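Local coordinates for protein shikimate dehydrogenase (NADP(+)) (Listeria monocytogenes, PDB 3TNL) that catalyses the reversible, nicotinamide-cofactor-linked reduction of 3-dehydroshikimate to shikimate, a step on the chorismate pathway to the aromatic amino acids, at residues B[34-48]-B[66-79]. Sequence-based numbering, arbitrary orientation.
Sequences TGHTELIGLIATPIR and DYVYLAFEVGDKEL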
ATOM      1  N   THR B  34       2.729  -7.968  -7.927  1.00 18.55           N
ATOM      2  CA  THR B  34       1.798  -9.094  -7.890  1.00 18.65           C
ATOM      3  C   THR B  34       1.175  -9.170  -6.489  1.00 18.50           C
ATOM      4  O   THR B  34       1.372  -8.278  -5.675  1.00 18.14           O
ATOM      5  CB  THR B  34       2.490 -10.442  -8.178  1.00 20.20           C
ATOM      6  OG1 THR B  34       3.344 -10.798  -7.072  1.00 19.26           O
ATOM      7  CG2 THR B  34       3.293 -10.374  -9.462  1.00 20.86           C
ATOM      8  N   GLY B  35       0.418 -10.239  -6.227  1.00 17.99           N
ATOM      9  CA  GLY B  35      -0.102 -10.482  -4.889  1.00 16.87           C
ATOM     10  C   GLY B  35       0.977 -10.749  -3.850  1.00 16.82           C
ATOM     11  O   GLY B  35       0.693 -10.701  -2.667  1.00 17.95           O
ATOM     12  N   HIS B  36       2.209 -11.010  -4.271  1.00 16.43           N
ATOM     13  CA  HIS B  36       3.317 -11.253  -3.334  1.00 16.16           C
ATOM     14  C   HIS B  36       3.970  -9.971  -2.843  1.00 17.30           C
ATOM     15  O   HIS B  36       4.716  -9.982  -1.858  1.00 17.73           O
ATOM     16  CB  HIS B  36       4.373 -12.130  -4.023  1.00 18.30           C
ATOM     17  CG  HIS B  36       3.826 -13.443  -4.469  1.00 20.77           C
ATOM     18  ND1 HIS B  36       3.449 -14.428  -3.573  1.00 20.49           N
ATOM     19  CD2 HIS B  36       3.507 -13.908  -5.704  1.00 21.34           C
ATOM     20  CE1 HIS B  36       2.946 -15.452  -4.245  1.00 21.93           C
ATOM     21  NE2 HIS B  36       2.989 -15.171  -5.539  1.00 23.44           N
ATOM     22  N   THR B  37       3.736  -8.862  -3.564  1.00 16.71           N
ATOM     23  CA  THR B  37       4.403  -7.592  -3.292  1.00 16.80           C
ATOM     24  C   THR B  37       3.977  -6.980  -2.015  1.00 17.69           C
ATOM     25  O   THR B  37       2.785  -6.840  -1.777  1.00 17.51           O
ATOM     26  CB  THR B  37       4.215  -6.616  -4.481  1.00 17.72           C
ATOM     27  OG1 THR B  37       4.576  -7.299  -5.683  1.00 17.03           O
ATOM     28  CG2 THR B  37       5.121  -5.389  -4.346  1.00 18.71           C
ATOM     29  N   GLU B  38       4.960  -6.591  -1.210  1.00 16.54           N
ATOM     30  CA  GLU B  38       4.698  -5.964   0.091  1.00 17.92           C
ATOM     31  C   GLU B  38       4.861  -4.441   0.027  1.00 16.81           C
ATOM     32  O   GLU B  38       5.571  -3.915  -0.855  1.00 18.56           O
ATOM     33  CB  GLU B  38       5.590  -6.581   1.128  1.00 21.48           C
ATOM     34  CG  GLU B  38       5.152  -8.023   1.437  1.00 22.06           C
ATOM     35  CD  GLU B  38       5.881  -8.613   2.592  1.00 29.20           C
ATOM     36  OE1 GLU B  38       7.103  -8.807   2.467  1.00 32.98           O
ATOM     37  OE2 GLU B  38       5.207  -8.886   3.631  1.00 32.16           O
ATOM     38  N   LEU B  39       4.211  -3.745   0.941  1.00 16.47           N
ATOM     39  CA  LEU B  39       4.206  -2.294   0.967  1.00 15.55           C
ATOM     40  C   LEU B  39       5.028  -1.677   2.115  1.00 15.80           C
ATOM     41  O   LEU B  39       4.947  -2.102   3.282  1.00 17.52           O
ATOM     42  CB  LEU B  39       2.758  -1.814   1.137  1.00 17.43           C
ATOM     43  CG  LEU B  39       2.473  -0.309   1.272  1.00 15.17           C
ATOM     44  CD1 LEU B  39       2.904   0.444  -0.031  1.00 16.26           C
ATOM     45  CD2 LEU B  39       0.990  -0.092   1.599  1.00 17.30           C
ATOM     46  N   ILE B  40       5.762  -0.631   1.751  1.00 15.19           N
ATOM     47  CA  ILE B  40       6.423   0.269   2.692  1.00 15.10           C
ATOM     48  C   ILE B  40       5.742   1.626   2.458  1.00 15.64           C
ATOM     49  O   ILE B  40       5.604   2.082   1.316  1.00 16.51           O
ATOM     50  CB  ILE B  40       7.920   0.415   2.441  1.00 15.66           C
ATOM     51  CG1 ILE B  40       8.628  -0.926   2.528  1.00 15.81           C
ATOM     52  CG2 ILE B  40       8.499   1.405   3.482  1.00 17.09           C
ATOM     53  CD1 ILE B  40       8.527  -1.629   3.888  1.00 17.95           C
ATOM     54  N   GLY B  41       5.264   2.252   3.530  1.00 15.82           N
ATOM     55  CA  GLY B  41       4.573   3.533   3.420  1.00 16.49           C
ATOM     56  C   GLY B  41       5.416   4.755   3.729  1.00 15.42           C
ATOM     57  O   GLY B  41       6.579   4.671   4.147  1.00 15.20           O
ATOM     58  N   LEU B  42       4.766   5.896   3.575  1.00 15.28           N
ATOM     59  CA  LEU B  42       5.305   7.221   3.911  1.00 14.07           C
ATOM     60  C   LEU B  42       4.071   8.024   4.310  1.00 15.34           C
ATOM     61  O   LEU B  42       3.172   8.221   3.481  1.00 15.95           O
ATOM     62  CB  LEU B  42       6.066   7.837   2.741  1.00 14.04           C
ATOM     63  CG  LEU B  42       6.364   9.350   2.866  1.00 15.87           C
ATOM     64  CD1 LEU B  42       7.173   9.670   4.115  1.00 16.66           C
ATOM     65  CD2 LEU B  42       7.108   9.854   1.657  1.00 18.14           C
ATOM     66  N   ILE B  43       4.022   8.483   5.551  1.00 15.06           N
ATOM     67  CA  ILE B  43       2.853   9.172   6.046  1.00 15.81           C
ATOM     68  C   ILE B  43       3.202  10.591   6.525  1.00 16.13           C
ATOM     69  O   ILE B  43       4.001  10.799   7.450  1.00 16.05           O
ATOM     70  CB  ILE B  43       2.095   8.316   7.117  1.00 15.46           C
ATOM     71  CG1 ILE B  43       2.997   7.923   8.266  1.00 15.31           C
ATOM     72  CG2 ILE B  43       1.577   7.007   6.466  1.00 17.07           C
ATOM     73  CD1 ILE B  43       2.232   7.199   9.391  1.00 17.35           C
ATOM     74  N   ALA B  44       2.554  11.568   5.890  1.00 16.83           N
ATOM     75  CA  ALA B  44       2.869  12.973   6.103  1.00 16.74           C
ATOM     76  C   ALA B  44       1.924  13.782   5.267  1.00 17.37           C
ATOM     77  O   ALA B  44       1.210  13.234   4.416  1.00 17.29           O
ATOM     78  CB  ALA B  44       4.305  13.245   5.621  1.00 16.43           C
ATOM     79  N   THR B  45       1.885  15.081   5.515  1.00 18.42           N
ATOM     80  CA  THR B  45       1.070  15.968   4.662  1.00 19.47           C
ATOM     81  C   THR B  45       1.594  17.386   4.814  1.00 20.98           C
ATOM     82  O   THR B  45       1.781  17.854   5.931  1.00 20.95           O
ATOM     83  CB  THR B  45      -0.406  15.900   4.953  1.00 19.84           C
ATOM     84  OG1 THR B  45      -1.099  16.688   3.975  1.00 24.46           O
ATOM     85  CG2 THR B  45      -0.728  16.394   6.368  1.00 19.49           C
ATOM     86  N   PRO B  46       1.878  18.060   3.676  1.00 22.27           N
ATOM     87  CA  PRO B  46       1.787  17.587   2.294  1.00 23.26           C
ATOM     88  C   PRO B  46       2.916  16.609   2.025  1.00 21.49           C
ATOM     89  O   PRO B  46       3.890  16.579   2.783  1.00 21.89           O
ATOM     90  CB  PRO B  46       1.951  18.882   1.471  1.00 23.64           C
ATOM     91  CG  PRO B  46       2.813  19.725   2.307  1.00 25.95           C
ATOM     92  CD  PRO B  46       2.411  19.439   3.738  1.00 23.47           C
ATOM     93  N   ILE B  47       2.806  15.816   0.968  1.00 20.35           N
ATOM     94  CA  ILE B  47       3.832  14.801   0.736  1.00 19.53           C
ATOM     95  C   ILE B  47       3.927  14.235  -0.676  1.00 19.65           C
ATOM     96  O   ILE B  47       4.924  13.621  -0.989  1.00 21.20           O
ATOM     97  CB  ILE B  47       3.594  13.584   1.721  1.00 19.85           C
ATOM     98  CG1 ILE B  47       4.846  12.703   1.856  1.00 18.83           C
ATOM     99  CG2 ILE B  47       2.373  12.768   1.311  1.00 19.68           C
ATOM    100  CD1 ILE B  47       6.039  13.445   2.388  1.00 20.86           C
ATOM    101  N   ARG B  48       2.918  14.440  -1.523  1.00 20.75           N
ATOM    102  CA  ARG B  48       2.915  13.789  -2.831  1.00 21.30           C
ATOM    103  C   ARG B  48       4.020  14.162  -3.827  1.00 21.61           C
ATOM    104  O   ARG B  48       4.259  13.420  -4.801  1.00 22.10           O
ATOM    105  CB  ARG B  48       1.509  13.805  -3.452  1.00 20.99           C
ATOM    106  CG  ARG B  48       0.522  12.932  -2.641  1.00 22.34           C
ATOM    107  CD  ARG B  48      -0.600  12.413  -3.494  1.00 21.89           C
ATOM    108  NE  ARG B  48      -1.477  11.499  -2.752  1.00 22.67           N
ATOM    109  CZ  ARG B  48      -1.182  10.233  -2.457  1.00 24.44           C
ATOM    110  NH1 ARG B  48      -0.017   9.691  -2.797  1.00 23.58           N
ATOM    111  NH2 ARG B  48      -2.052   9.508  -1.786  1.00 22.18           N
ATOM    112  N   ASP B  66      10.833  -7.632  -3.556  1.00 20.69           N
ATOM    113  CA  ASP B  66       9.416  -7.525  -3.871  1.00 19.51           C
ATOM    114  C   ASP B  66       8.657  -6.622  -2.910  1.00 18.81           C
ATOM    115  O   ASP B  66       7.816  -7.071  -2.115  1.00 18.42           O
ATOM    116  CB  ASP B  66       8.810  -8.907  -3.951  1.00 19.63           C
ATOM    117  CG  ASP B  66       7.530  -8.944  -4.769  1.00 19.93           C
ATOM    118  OD1 ASP B  66       6.932 -10.041  -4.804  1.00 20.53           O
ATOM    119  OD2 ASP B  66       7.148  -7.886  -5.373  1.00 20.04           O
ATOM    120  N   TYR B  67       9.004  -5.339  -2.979  0.50 17.79           N
ATOM    121  CA  TYR B  67       8.379  -4.292  -2.207  0.50 18.42           C
ATOM    122  C   TYR B  67       8.099  -3.107  -3.114  0.50 17.45           C
ATOM    123  O   TYR B  67       8.717  -2.941  -4.173  0.50 18.44           O
ATOM    124  CB  TYR B  67       9.294  -3.790  -1.079  0.50 18.90           C
ATOM    125  CG  TYR B  67       9.396  -4.628   0.173  0.50 17.95           C
ATOM    126  CD1 TYR B  67       8.410  -4.573   1.164  0.50 17.54           C
ATOM    127  CD2 TYR B  67      10.516  -5.405   0.417  0.50 18.59           C
ATOM    128  CE1 TYR B  67       8.519  -5.305   2.327  0.50 19.24           C
ATOM    129  CE2 TYR B  67      10.633  -6.142   1.597  0.50 19.41           C
ATOM    130  CZ  TYR B  67       9.630  -6.087   2.541  0.50 23.77           C
ATOM    131  OH  TYR B  67       9.737  -6.814   3.708  0.50 27.31           O
ATOM    132  N   VAL B  68       7.149  -2.293  -2.669  0.50 17.58           N
ATOM    133  CA  VAL B  68       6.822  -1.041  -3.315  0.50 17.18           C
ATOM    134  C   VAL B  68       6.673  -0.038  -2.186  0.50 16.36           C
ATOM    135  O   VAL B  68       6.345  -0.425  -1.058  0.50 17.09           O
ATOM    136  CB  VAL B  68       5.537  -1.115  -4.160  0.50 16.25           C
ATOM    137  CG1 VAL B  68       5.767  -1.946  -5.414  0.50 18.21           C
ATOM    138  CG2 VAL B  68       4.393  -1.682  -3.347  0.50 17.35           C
ATOM    139  N   TYR B  69       6.936   1.231  -2.488  1.00 16.20           N
ATOM    140  CA  TYR B  69       6.873   2.320  -1.516  1.00 15.99           C
ATOM    141  C   TYR B  69       5.862   3.335  -2.027  1.00 16.67           C
ATOM    142  O   TYR B  69       5.931   3.803  -3.160  1.00 17.15           O
ATOM    143  CB  TYR B  69       8.264   2.933  -1.411  1.00 17.75           C
ATOM    144  CG  TYR B  69       8.517   4.002  -0.391  1.00 14.91           C
ATOM    145  CD1 TYR B  69       8.004   5.289  -0.548  1.00 15.70           C
ATOM    146  CD2 TYR B  69       9.330   3.761   0.701  1.00 16.09           C
ATOM    147  CE1 TYR B  69       8.297   6.298   0.342  1.00 14.08           C
ATOM    148  CE2 TYR B  69       9.602   4.771   1.642  1.00 16.04           C
ATOM    149  CZ  TYR B  69       9.106   6.038   1.436  1.00 15.08           C
ATOM    150  OH  TYR B  69       9.408   7.047   2.344  1.00 17.18           O
ATOM    151  N   LEU B  70       4.911   3.659  -1.178  1.00 14.56           N
ATOM    152  CA  LEU B  70       3.847   4.618  -1.495  1.00 16.29           C
ATOM    153  C   LEU B  70       3.675   5.658  -0.392  1.00 14.90           C
ATOM    154  O   LEU B  70       3.911   5.384   0.783  1.00 16.42           O
ATOM    155  CB  LEU B  70       2.489   3.934  -1.662  1.00 16.05           C
ATOM    156  CG  LEU B  70       2.354   2.907  -2.779  1.00 14.99           C
ATOM    157  CD1 LEU B  70       0.976   2.216  -2.659  1.00 17.68           C
ATOM    158  CD2 LEU B  70       2.522   3.589  -4.150  1.00 18.06           C
ATOM    159  N   ALA B  71       3.245   6.853  -0.792  1.00 15.83           N
ATOM    160  CA  ALA B  71       2.960   7.947   0.112  1.00 16.05           C
ATOM    161  C   ALA B  71       1.460   8.056   0.312  1.00 15.47           C
ATOM    162  O   ALA B  71       0.659   7.762  -0.571  1.00 16.01           O
ATOM    163  CB  ALA B  71       3.502   9.279  -0.450  1.00 17.97           C
ATOM    164  N   PHE B  72       1.096   8.478   1.523  1.00 14.73           N
ATOM    165  CA  PHE B  72      -0.306   8.749   1.950  1.00 15.92           C
ATOM    166  C   PHE B  72      -0.366  10.088   2.678  1.00 16.17           C
ATOM    167  O   PHE B  72       0.482  10.375   3.515  1.00 16.64           O
ATOM    168  CB  PHE B  72      -0.860   7.604   2.835  1.00 16.22           C
ATOM    169  CG  PHE B  72      -0.720   6.259   2.187  1.00 14.73           C
ATOM    170  CD1 PHE B  72      -1.654   5.823   1.275  1.00 16.59           C
ATOM    171  CD2 PHE B  72       0.359   5.453   2.460  1.00 16.82           C
ATOM    172  CE1 PHE B  72      -1.509   4.604   0.625  1.00 17.18           C
ATOM    173  CE2 PHE B  72       0.536   4.245   1.786  1.00 15.73           C
ATOM    174  CZ  PHE B  72      -0.420   3.813   0.875  1.00 17.70           C
ATOM    175  N   GLU B  73      -1.388  10.898   2.373  1.00 18.37           N
ATOM    176  CA  GLU B  73      -1.599  12.218   3.016  1.00 18.92           C
ATOM    177  C   GLU B  73      -2.220  12.001   4.347  1.00 19.14           C
ATOM    178  O   GLU B  73      -3.408  11.775   4.448  1.00 20.84           O
ATOM    179  CB  GLU B  73      -2.491  13.098   2.139  1.00 19.61           C
ATOM    180  CG  GLU B  73      -1.793  13.430   0.855  1.00 22.47           C
ATOM    181  CD  GLU B  73      -2.596  14.236  -0.127  1.00 32.21           C
ATOM    182  OE1 GLU B  73      -3.788  13.926  -0.336  1.00 37.87           O
ATOM    183  OE2 GLU B  73      -2.005  15.157  -0.733  1.00 33.35           O
ATOM    184  N   VAL B  74      -1.380  12.069   5.360  1.00 17.27           N
ATOM    185  CA  VAL B  74      -1.768  11.780   6.717  1.00 17.49           C
ATOM    186  C   VAL B  74      -1.291  12.853   7.644  1.00 18.18           C
ATOM    187  O   VAL B  74      -0.124  13.180   7.708  1.00 18.19           O
ATOM    188  CB  VAL B  74      -1.139  10.422   7.138  1.00 17.79           C
ATOM    189  CG1 VAL B  74      -1.421  10.105   8.611  1.00 17.67           C
ATOM    190  CG2 VAL B  74      -1.653   9.302   6.222  1.00 18.40           C
ATOM    191  N   GLY B  75      -2.230  13.402   8.394  1.00 19.60           N
ATOM    192  CA  GLY B  75      -1.956  14.422   9.393  1.00 20.89           C
ATOM    193  C   GLY B  75      -2.464  13.996  10.763  1.00 20.49           C
ATOM    194  O   GLY B  75      -2.734  12.814  11.001  1.00 20.30           O
ATOM    195  N   ASP B  76      -2.638  14.974  11.650  0.70 22.56           N
ATOM    196  CA  ASP B  76      -3.054  14.706  13.030  0.70 23.74           C
ATOM    197  C   ASP B  76      -4.317  13.868  13.142  0.70 22.06           C
ATOM    198  O   ASP B  76      -4.389  12.933  13.946  0.70 24.15           O
ATOM    199  CB  ASP B  76      -3.328  16.023  13.790  0.70 25.38           C
ATOM    200  CG  ASP B  76      -2.088  16.882  13.997  0.70 28.46           C
ATOM    201  OD1 ASP B  76      -0.948  16.393  13.877  0.70 24.88           O
ATOM    202  OD2 ASP B  76      -2.277  18.074  14.342  0.70 33.99           O
ATOM    203  N   LYS B  77      -5.326  14.219  12.358  1.00 22.38           N
ATOM    204  CA  LYS B  77      -6.627  13.537  12.438  1.00 24.31           C
ATOM    205  C   LYS B  77      -6.612  12.094  12.000  1.00 21.82           C
ATOM    206  O   LYS B  77      -7.432  11.301  12.474  1.00 23.34           O
ATOM    207  CB  LYS B  77      -7.693  14.292  11.625  1.00 25.22           C
ATOM    208  CG  LYS B  77      -9.081  13.645  11.652  1.00 34.29           C
ATOM    209  CD  LYS B  77     -10.146  14.499  10.961  1.00 41.76           C
ATOM    210  CE  LYS B  77     -11.548  13.912  11.182  1.00 45.85           C
ATOM    211  NZ  LYS B  77     -12.648  14.817  10.705  1.00 48.73           N
ATOM    212  N   GLU B  78      -5.681  11.755  11.113  1.00 20.63           N
ATOM    213  CA  GLU B  78      -5.604  10.413  10.534  1.00 18.68           C
ATOM    214  C   GLU B  78      -4.557   9.493  11.180  1.00 17.08           C
ATOM    215  O   GLU B  78      -4.644   8.267  11.026  1.00 17.32           O
ATOM    216  CB  GLU B  78      -5.242  10.489   9.037  1.00 17.06           C
ATOM    217  CG  GLU B  78      -6.243  11.224   8.106  1.00 19.77           C
ATOM    218  CD  GLU B  78      -6.131  12.740   8.139  1.00 22.01           C
ATOM    219  OE1 GLU B  78      -5.059  13.286   8.469  1.00 20.36           O
ATOM    220  OE2 GLU B  78      -7.155  13.399   7.814  1.00 26.63           O
ATOM    221  N   LEU B  79      -3.605  10.057  11.916  1.00 16.87           N
ATOM    222  CA  LEU B  79      -2.464   9.281  12.371  1.00 17.30           C
ATOM    223  C   LEU B  79      -2.763   8.012  13.151  1.00 16.57           C
ATOM    224  O   LEU B  79      -2.190   6.950  12.823  1.00 17.50           O
ATOM    225  CB  LEU B  79      -1.451  10.159  13.116  1.00 17.61           C
ATOM    226  CG  LEU B  79      -0.136   9.512  13.504  1.00 16.40           C
ATOM    227  CD1 LEU B  79       0.667   9.102  12.266  1.00 16.84           C
ATOM    228  CD2 LEU B  79       0.670  10.527  14.350  1.00 18.46           C
TER
HETATM  229  O   HOH W   1       6.042 -10.685  -7.212  1.00 26.35           O
HETATM  230  O   HOH W   2       8.420  -8.948  -0.023  1.00 27.31           O
HETATM  231  O   HOH W   3       7.396  -8.230   5.374  1.00 37.46           O
HETATM  232  O   HOH W   4       0.594  16.070  -0.769  1.00 24.16           O
HETATM  233  O   HOH W   5      -0.997   6.508  -2.234  1.00 23.81           O
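Strands 38-44 and 67-73 run side by side in parallel, their axes 4.7 Å apart at an angle of 26°, with Glu38 abreast of Tyr67 and Ile40 of Tyr69. Bonds alternate between them: Glu38 N gives to Asp66 O, Val68 N to Glu38 O, Ile40 N to Val68 O and Leu70 N to Ile40 O. Ahead of the strands, Thr37 OG1 donates to Asp66 OD2 (2.7 Å) on its syn side, 29° out of the carboxylate plane. The same hydroxyl accepts from Thr34 N, while a water joins Thr34 OG1 to Asp66 OD1, so the carboxylate ties down the Thr34-Thr37 turn.

On one sheet face, Glu38 and the Tyr67 ring lie alongside each other and point the same way, Glu38 CB 3.4 Å from Tyr67 CE1. Next along, the Tyr69 side chain swings away from its backbone N (chi1 -175°), leaning the ring forward with Gly41 O over one face and CE1 3.6 Å from Leu42 CB; its OH bonds to Asn95, and His56 stacks on the ring. The other face is apolar: Leu39 CD1 meets Leu70 CD1 at 3.7 Å, and Leu39 CD2 the Phe72 ring. Just past strand 67-73, Val74 CB packs on Ile43 CB at 3.9 Å. Past strand 38-44, Arg48 NH1 reaches Ala71 O weakly, but also bonds Gly35 O of the second subunit.

With helix 52-63 linking the strands, this is a beta-alpha-beta unit at the edge of the substrate-binding domain's sheet; Tyr69 lies beside Ser52, which binds shikimate, and Ala44 beside Ser97, which probably does too.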